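Local coordinates for protein PHOX (Pseudomonas fluorescens, PDB 4A9V) that hydrolyses phosphate monoesters as an alkaline phosphatase, with a beta-propeller built around a complex iron-calcium cofactor, at residues R82-Y94 with Q177-T191. Sequence-based numbering, arbitrary orientation. Where two conformers were deposited one is given.
Sequences RALMAINNEYTNY and QNCANGKTPWGTYLT. With FEO (mu-oxo-diiron), chain S; EDO (1,2-ethanediol), chain O.
The ring of Y189 takes the methyl of A86 on one face and the amide oxygen of N88 at its edge, in plane. This is the meeting of two sheets of the PhoX beta-propeller: strand 82-89 packs against the hairpin of strands 178-183 and 189-191, face to face rather than by sharing backbone bonds. A86 CB sits almost on the ring normal, 3.4 Å from the Y189 centroid, a CH-pi contact that alanine's small side chain permits without pushing the sheets apart; strand 68-76 adds S72 beside the tyrosine. The amide plane of N88 is turned 68° from the ring. Both Y189 OH and T191 OG1 donate to N88 OD1, each at 2.8 Å, from opposite faces of the carbonyl. N88 ND2 gives its protons to the backbone: one bond to C179 O is nearly straight (171°), the other, to A180 O, is more bent, and both acceptors lie in the amide plane. Four bonds thus fix the flip of a buried amide, and asparagine, donor and acceptor in one short group, suits the place. T191 OG1 in turn accepts from N178 ND2, which also has T175 as a partner.

Past this polar knot the segments converge on the mu-oxo-diiron site. E90 CG lies anti to the backbone N (chi1 -169°) and the chain runs on extended, carrying the carboxylate past N178 O to the metal. C179 supplies a sulfur ligand, and E194 completes the protein ligands of this iron. Water 1 links E90 OE2 with Q177 NE2, from which it accepts at 2.8 Å. The first iron, FE1, is held by E90 OE2 at 2.0 Å and by C179 SG at 2.5 Å.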
loop_
_atom_site.group_PDB
_atom_site.type_symbol
_atom_site.label_atom_id
_atom_site.label_comp_id
_atom_site.label_asym_id
_atom_site.label_seq_id
_atom_site.Cartn_x
_atom_site.Cartn_y
_atom_site.Cartn_z
ATOM N N ARG A 82 -23.643 -10.719 0.482
ATOM C CA ARG A 82 -22.449 -11.159 1.211
ATOM C C ARG A 82 -21.223 -10.716 0.422
ATOM O O ARG A 82 -21.258 -10.648 -0.806
ATOM C CB ARG A 82 -22.408 -12.691 1.372
ATOM C CG ARG A 82 -23.497 -13.309 2.238
ATOM C CD ARG A 82 -23.371 -14.829 2.288
ATOM N NE ARG A 82 -22.318 -15.266 3.202
ATOM C CZ ARG A 82 -21.963 -16.532 3.381
ATOM N NH1 ARG A 82 -22.586 -17.494 2.715
ATOM N NH2 ARG A 82 -20.950 -16.830 4.188
ATOM N N ALA A 83 -20.112 -10.507 1.124
ATOM C CA ALA A 83 -18.827 -10.237 0.476
ATOM C C ALA A 83 -17.732 -10.586 1.465
ATOM O O ALA A 83 -17.974 -10.659 2.671
ATOM C CB ALA A 83 -18.721 -8.778 0.059
ATOM N N LEU A 84 -16.527 -10.813 0.958
ATOM C CA LEU A 84 -15.353 -10.888 1.811
ATOM C C LEU A 84 -14.510 -9.646 1.589
ATOM O O LEU A 84 -14.416 -9.139 0.481
ATOM C CB LEU A 84 -14.514 -12.139 1.516
ATOM C CG LEU A 84 -15.236 -13.482 1.632
ATOM C CD1 LEU A 84 -14.221 -14.597 1.450
ATOM C CD2 LEU A 84 -15.951 -13.620 2.970
ATOM N N MET A 85 -13.858 -9.185 2.648
ATOM C CA MET A 85 -12.849 -8.150 2.525
ATOM C C MET A 85 -11.540 -8.675 3.083
ATOM O O MET A 85 -11.525 -9.320 4.127
ATOM C CB MET A 85 -13.282 -6.899 3.287
ATOM C CG MET A 85 -14.515 -6.262 2.693
ATOM S SD MET A 85 -15.086 -4.773 3.541
ATOM C CE MET A 85 -13.834 -3.585 3.063
ATOM N N ALA A 86 -10.449 -8.426 2.368
ATOM C CA ALA A 86 -9.122 -8.712 2.868
ATOM C C ALA A 86 -8.455 -7.371 3.113
ATOM O O ALA A 86 -8.398 -6.522 2.214
ATOM C CB ALA A 86 -8.336 -9.520 1.848
ATOM N N ILE A 87 -8.004 -7.164 4.350
ATOM C CA ILE A 87 -7.564 -5.859 4.812
ATOM C C ILE A 87 -6.183 -6.003 5.444
ATOM O O ILE A 87 -5.975 -6.792 6.370
ATOM C CB ILE A 87 -8.549 -5.283 5.844
ATOM C CG1 ILE A 87 -9.955 -5.135 5.249
ATOM C CG2 ILE A 87 -8.034 -3.958 6.376
ATOM C CD1 ILE A 87 -11.069 -5.229 6.275
ATOM N N ASN A 88 -5.231 -5.231 4.938
ATOM C CA ASN A 88 -3.885 -5.245 5.470
ATOM C C ASN A 88 -3.829 -4.595 6.837
ATOM O O ASN A 88 -4.518 -3.605 7.088
ATOM C CB ASN A 88 -2.950 -4.472 4.559
ATOM C CG ASN A 88 -2.672 -5.177 3.254
ATOM O OD1 ASN A 88 -3.072 -6.326 3.032
ATOM N ND2 ASN A 88 -1.932 -4.504 2.395
ATOM N N ASN A 89 -2.876 -5.058 7.641
ATOM C CA ASN A 89 -2.545 -4.470 8.930
ATOM C C ASN A 89 -1.054 -4.173 8.934
ATOM O O ASN A 89 -0.234 -5.093 8.937
ATOM C CB ASN A 89 -2.904 -5.471 10.037
ATOM C CG ASN A 89 -4.384 -5.773 10.077
ATOM O OD1 ASN A 89 -4.810 -6.909 9.863
ATOM N ND2 ASN A 89 -5.184 -4.747 10.352
ATOM N N GLU A 90 -0.696 -2.902 8.801
ATOM C CA GLU A 90 0.670 -2.563 8.406
ATOM C C GLU A 90 1.671 -2.596 9.561
ATOM O O GLU A 90 2.788 -3.077 9.403
ATOM C CB GLU A 90 0.708 -1.207 7.711
ATOM C CG GLU A 90 2.054 -0.941 7.050
ATOM C CD GLU A 90 2.164 0.429 6.421
ATOM O OE1 GLU A 90 1.738 1.411 7.062
ATOM O OE2 GLU A 90 2.750 0.524 5.312
ATOM N N TYR A 91 1.314 -2.008 10.697
ATOM C CA TYR A 91 2.239 -1.906 11.820
ATOM C C TYR A 91 1.423 -1.607 13.062
ATOM O O TYR A 91 0.194 -1.734 13.037
ATOM C CB TYR A 91 3.354 -0.870 11.554
ATOM C CG TYR A 91 2.922 0.579 11.521
ATOM C CD1 TYR A 91 2.259 1.110 10.420
ATOM C CD2 TYR A 91 3.285 1.449 12.533
ATOM C CE1 TYR A 91 1.951 2.455 10.344
ATOM C CE2 TYR A 91 2.972 2.794 12.474
ATOM C CZ TYR A 91 2.319 3.295 11.368
ATOM O OH TYR A 91 1.979 4.627 11.286
ATOM N N THR A 92 2.092 -1.318 14.168
ATOM C CA THR A 92 1.373 -1.086 15.410
ATOM C C THR A 92 1.941 0.114 16.146
ATOM O O THR A 92 3.018 0.606 15.829
ATOM C CB THR A 92 1.344 -2.352 16.302
ATOM O OG1 THR A 92 0.505 -2.129 17.445
ATOM C CG2 THR A 92 2.740 -2.734 16.767
ATOM N N ASN A 93 1.164 0.609 17.096
ATOM C CA ASN A 93 1.473 1.839 17.807
ATOM C C ASN A 93 1.764 1.498 19.263
ATOM O O ASN A 93 0.844 1.179 20.019
ATOM C CB ASN A 93 0.257 2.757 17.733
ATOM C CG ASN A 93 -0.274 2.888 16.316
ATOM O OD1 ASN A 93 0.441 3.324 15.416
ATOM N ND2 ASN A 93 -1.509 2.454 16.097
ATOM N N TYR A 94 3.041 1.406 19.618
ATOM C CA TYR A 94 3.414 0.902 20.934
ATOM C C TYR A 94 2.760 1.701 22.072
ATOM O O TYR A 94 2.481 1.149 23.132
ATOM C CB TYR A 94 4.934 0.897 21.111
ATOM C CG TYR A 94 5.690 -0.075 20.218
ATOM C CD1 TYR A 94 5.075 -1.188 19.664
ATOM C CD2 TYR A 94 7.045 0.091 19.988
ATOM C CE1 TYR A 94 5.794 -2.111 18.922
ATOM C CE2 TYR A 94 7.774 -0.837 19.264
ATOM C CZ TYR A 94 7.151 -1.962 18.777
ATOM O OH TYR A 94 7.835 -2.894 18.026
ATOM N N GLN A 177 4.376 -5.692 8.010
ATOM C CA GLN A 177 4.569 -4.408 7.336
ATOM C C GLN A 177 3.825 -4.409 5.996
ATOM O O GLN A 177 4.228 -3.777 5.017
ATOM C CB GLN A 177 6.052 -4.043 7.209
ATOM C CG GLN A 177 6.710 -3.745 8.553
ATOM C CD GLN A 177 6.405 -2.372 9.153
ATOM O OE1 GLN A 177 6.788 -2.104 10.295
ATOM N NE2 GLN A 177 5.902 -1.453 8.349
ATOM N N ASN A 178 2.611 -4.935 6.058
ATOM C CA ASN A 178 1.709 -5.036 4.914
ATOM C C ASN A 178 1.051 -3.702 4.608
ATOM O O ASN A 178 0.244 -3.201 5.390
ATOM C CB ASN A 178 0.627 -6.068 5.191
ATOM C CG ASN A 178 1.206 -7.410 5.500
ATOM O OD1 ASN A 178 1.761 -7.617 6.580
ATOM N ND2 ASN A 178 1.255 -8.264 4.485
ATOM N N CYS A 179 1.439 -3.126 3.478
ATOM C CA CYS A 179 1.095 -1.768 3.115
ATOM C C CYS A 179 -0.194 -1.787 2.299
ATOM O O CYS A 179 -1.286 -1.754 2.864
ATOM C CB CYS A 179 2.272 -1.147 2.367
ATOM S SG CYS A 179 2.008 0.554 1.877
ATOM N N ALA A 180 -0.099 -1.956 0.988
ATOM C CA ALA A 180 -1.317 -2.001 0.190
ATOM C C ALA A 180 -1.385 -3.278 -0.662
ATOM O O ALA A 180 -0.847 -4.328 -0.264
ATOM C CB ALA A 180 -1.484 -0.711 -0.618
ATOM N N ASN A 181 -2.230 -3.247 -1.691
ATOM C CA ASN A 181 -2.962 -4.429 -2.097
ATOM C C ASN A 181 -3.056 -4.573 -3.608
ATOM O O ASN A 181 -2.875 -3.612 -4.358
ATOM C CB ASN A 181 -4.381 -4.379 -1.509
ATOM C CG ASN A 181 -5.185 -3.198 -2.025
ATOM O OD1 ASN A 181 -4.750 -2.041 -1.933
ATOM N ND2 ASN A 181 -6.319 -3.484 -2.645
ATOM N N GLY A 182 -3.495 -5.760 -4.024
ATOM C CA GLY A 182 -4.040 -5.992 -5.351
ATOM C C GLY A 182 -5.149 -7.016 -5.289
ATOM O O GLY A 182 -5.236 -7.795 -4.346
ATOM N N LYS A 183 -5.979 -7.016 -6.318
ATOM C CA LYS A 183 -7.097 -7.939 -6.428
ATOM C C LYS A 183 -6.997 -8.597 -7.791
ATOM O O LYS A 183 -7.003 -7.909 -8.807
ATOM C CB LYS A 183 -8.416 -7.174 -6.317
ATOM C CG LYS A 183 -9.641 -8.054 -6.499
ATOM C CD LYS A 183 -10.920 -7.255 -6.330
ATOM C CE LYS A 183 -12.156 -8.098 -6.570
ATOM N NZ LYS A 183 -13.385 -7.255 -6.488
ATOM N N THR A 184 -6.888 -9.922 -7.817
ATOM C CA THR A 184 -6.688 -10.603 -9.092
ATOM C C THR A 184 -8.028 -11.041 -9.677
ATOM O O THR A 184 -8.979 -11.324 -8.942
ATOM C CB THR A 184 -5.772 -11.832 -8.971
ATOM O OG1 THR A 184 -6.507 -12.906 -8.375
ATOM C CG2 THR A 184 -4.519 -11.520 -8.174
ATOM N N PRO A 185 -8.072 -11.207 -11.006
ATOM C CA PRO A 185 -9.305 -11.650 -11.636
ATOM C C PRO A 185 -9.538 -13.147 -11.479
ATOM O O PRO A 185 -10.582 -13.632 -11.894
ATOM C CB PRO A 185 -9.118 -11.265 -13.110
ATOM C CG PRO A 185 -7.655 -11.105 -13.299
ATOM C CD PRO A 185 -7.123 -10.634 -11.976
ATOM N N TRP A 186 -8.611 -13.860 -10.836
ATOM C CA TRP A 186 -8.843 -15.261 -10.480
ATOM C C TRP A 186 -9.123 -15.433 -9.006
ATOM O O TRP A 186 -9.028 -16.540 -8.476
ATOM C CB TRP A 186 -7.676 -16.150 -10.930
ATOM C CG TRP A 186 -6.313 -15.686 -10.482
ATOM C CD1 TRP A 186 -5.594 -16.114 -9.370
ATOM C CD2 TRP A 186 -5.438 -14.730 -11.167
ATOM N NE1 TRP A 186 -4.390 -15.462 -9.296
ATOM C CE2 TRP A 186 -4.233 -14.623 -10.354
ATOM C CE3 TRP A 186 -5.532 -13.986 -12.330
ATOM C CZ2 TRP A 186 -3.223 -13.725 -10.661
ATOM C CZ3 TRP A 186 -4.496 -13.109 -12.644
ATOM C CH2 TRP A 186 -3.366 -12.991 -11.836
ATOM N N GLY A 187 -9.642 -14.384 -8.375
ATOM C CA GLY A 187 -10.273 -14.513 -7.063
ATOM C C GLY A 187 -9.307 -14.569 -5.896
ATOM O O GLY A 187 -9.643 -15.095 -4.840
ATOM N N THR A 188 -8.140 -13.952 -6.053
ATOM C CA THR A 188 -7.176 -13.897 -4.972
ATOM C C THR A 188 -6.749 -12.469 -4.643
ATOM O O THR A 188 -7.023 -11.516 -5.382
ATOM C CB THR A 188 -5.939 -14.763 -5.251
ATOM O OG1 THR A 188 -5.218 -14.214 -6.357
ATOM C CG2 THR A 188 -6.327 -16.220 -5.525
ATOM N N TYR A 189 -6.136 -12.348 -3.472
ATOM C CA TYR A 189 -5.722 -11.076 -2.909
ATOM C C TYR A 189 -4.198 -11.022 -2.890
ATOM O O TYR A 189 -3.546 -12.000 -2.508
ATOM C CB TYR A 189 -6.248 -10.980 -1.473
ATOM C CG TYR A 189 -5.923 -9.684 -0.769
ATOM C CD1 TYR A 189 -6.494 -8.500 -1.190
ATOM C CD2 TYR A 189 -5.119 -9.656 0.367
ATOM C CE1 TYR A 189 -6.242 -7.310 -0.536
ATOM C CE2 TYR A 189 -4.861 -8.466 1.034
ATOM C CZ TYR A 189 -5.449 -7.302 0.588
ATOM O OH TYR A 189 -5.246 -6.098 1.224
ATOM N N LEU A 190 -3.635 -9.883 -3.282
ATOM C CA LEU A 190 -2.205 -9.645 -3.137
ATOM C C LEU A 190 -1.969 -8.638 -2.026
ATOM O O LEU A 190 -2.611 -7.581 -1.982
ATOM C CB LEU A 190 -1.614 -9.112 -4.448
ATOM C CG LEU A 190 -1.852 -9.970 -5.697
ATOM C CD1 LEU A 190 -1.181 -9.351 -6.914
ATOM C CD2 LEU A 190 -1.403 -11.412 -5.505
ATOM N N THR A 191 -1.081 -9.000 -1.109
ATOM C CA THR A 191 -0.653 -8.101 -0.062
ATOM C C THR A 191 0.841 -7.820 -0.211
ATOM O O THR A 191 1.614 -8.683 -0.618
ATOM C CB THR A 191 -1.001 -8.637 1.345
ATOM O OG1 THR A 191 -0.726 -7.616 2.305
ATOM C CG2 THR A 191 -0.208 -9.879 1.705
HETATM FE FE1 FEO S . 2.901 1.853 3.759
HETATM FE FE2 FEO S . 4.386 3.793 1.289
HETATM O O FEO S . 3.094 3.474 2.688
HETATM C C1 EDO O . -15.520 -10.098 -7.086
HETATM O O1 EDO O . -15.611 -8.744 -6.371
HETATM C C2 EDO O . -14.072 -10.598 -7.013
HETATM O O2 EDO O . -14.059 -12.036 -6.954
HETATM O O HOH W 1 5.184 -1.059 5.676
HETATM O O HOH W 2 0.996 2.732 4.270
HETATM O O HOH W 3 3.856 3.254 5.269
#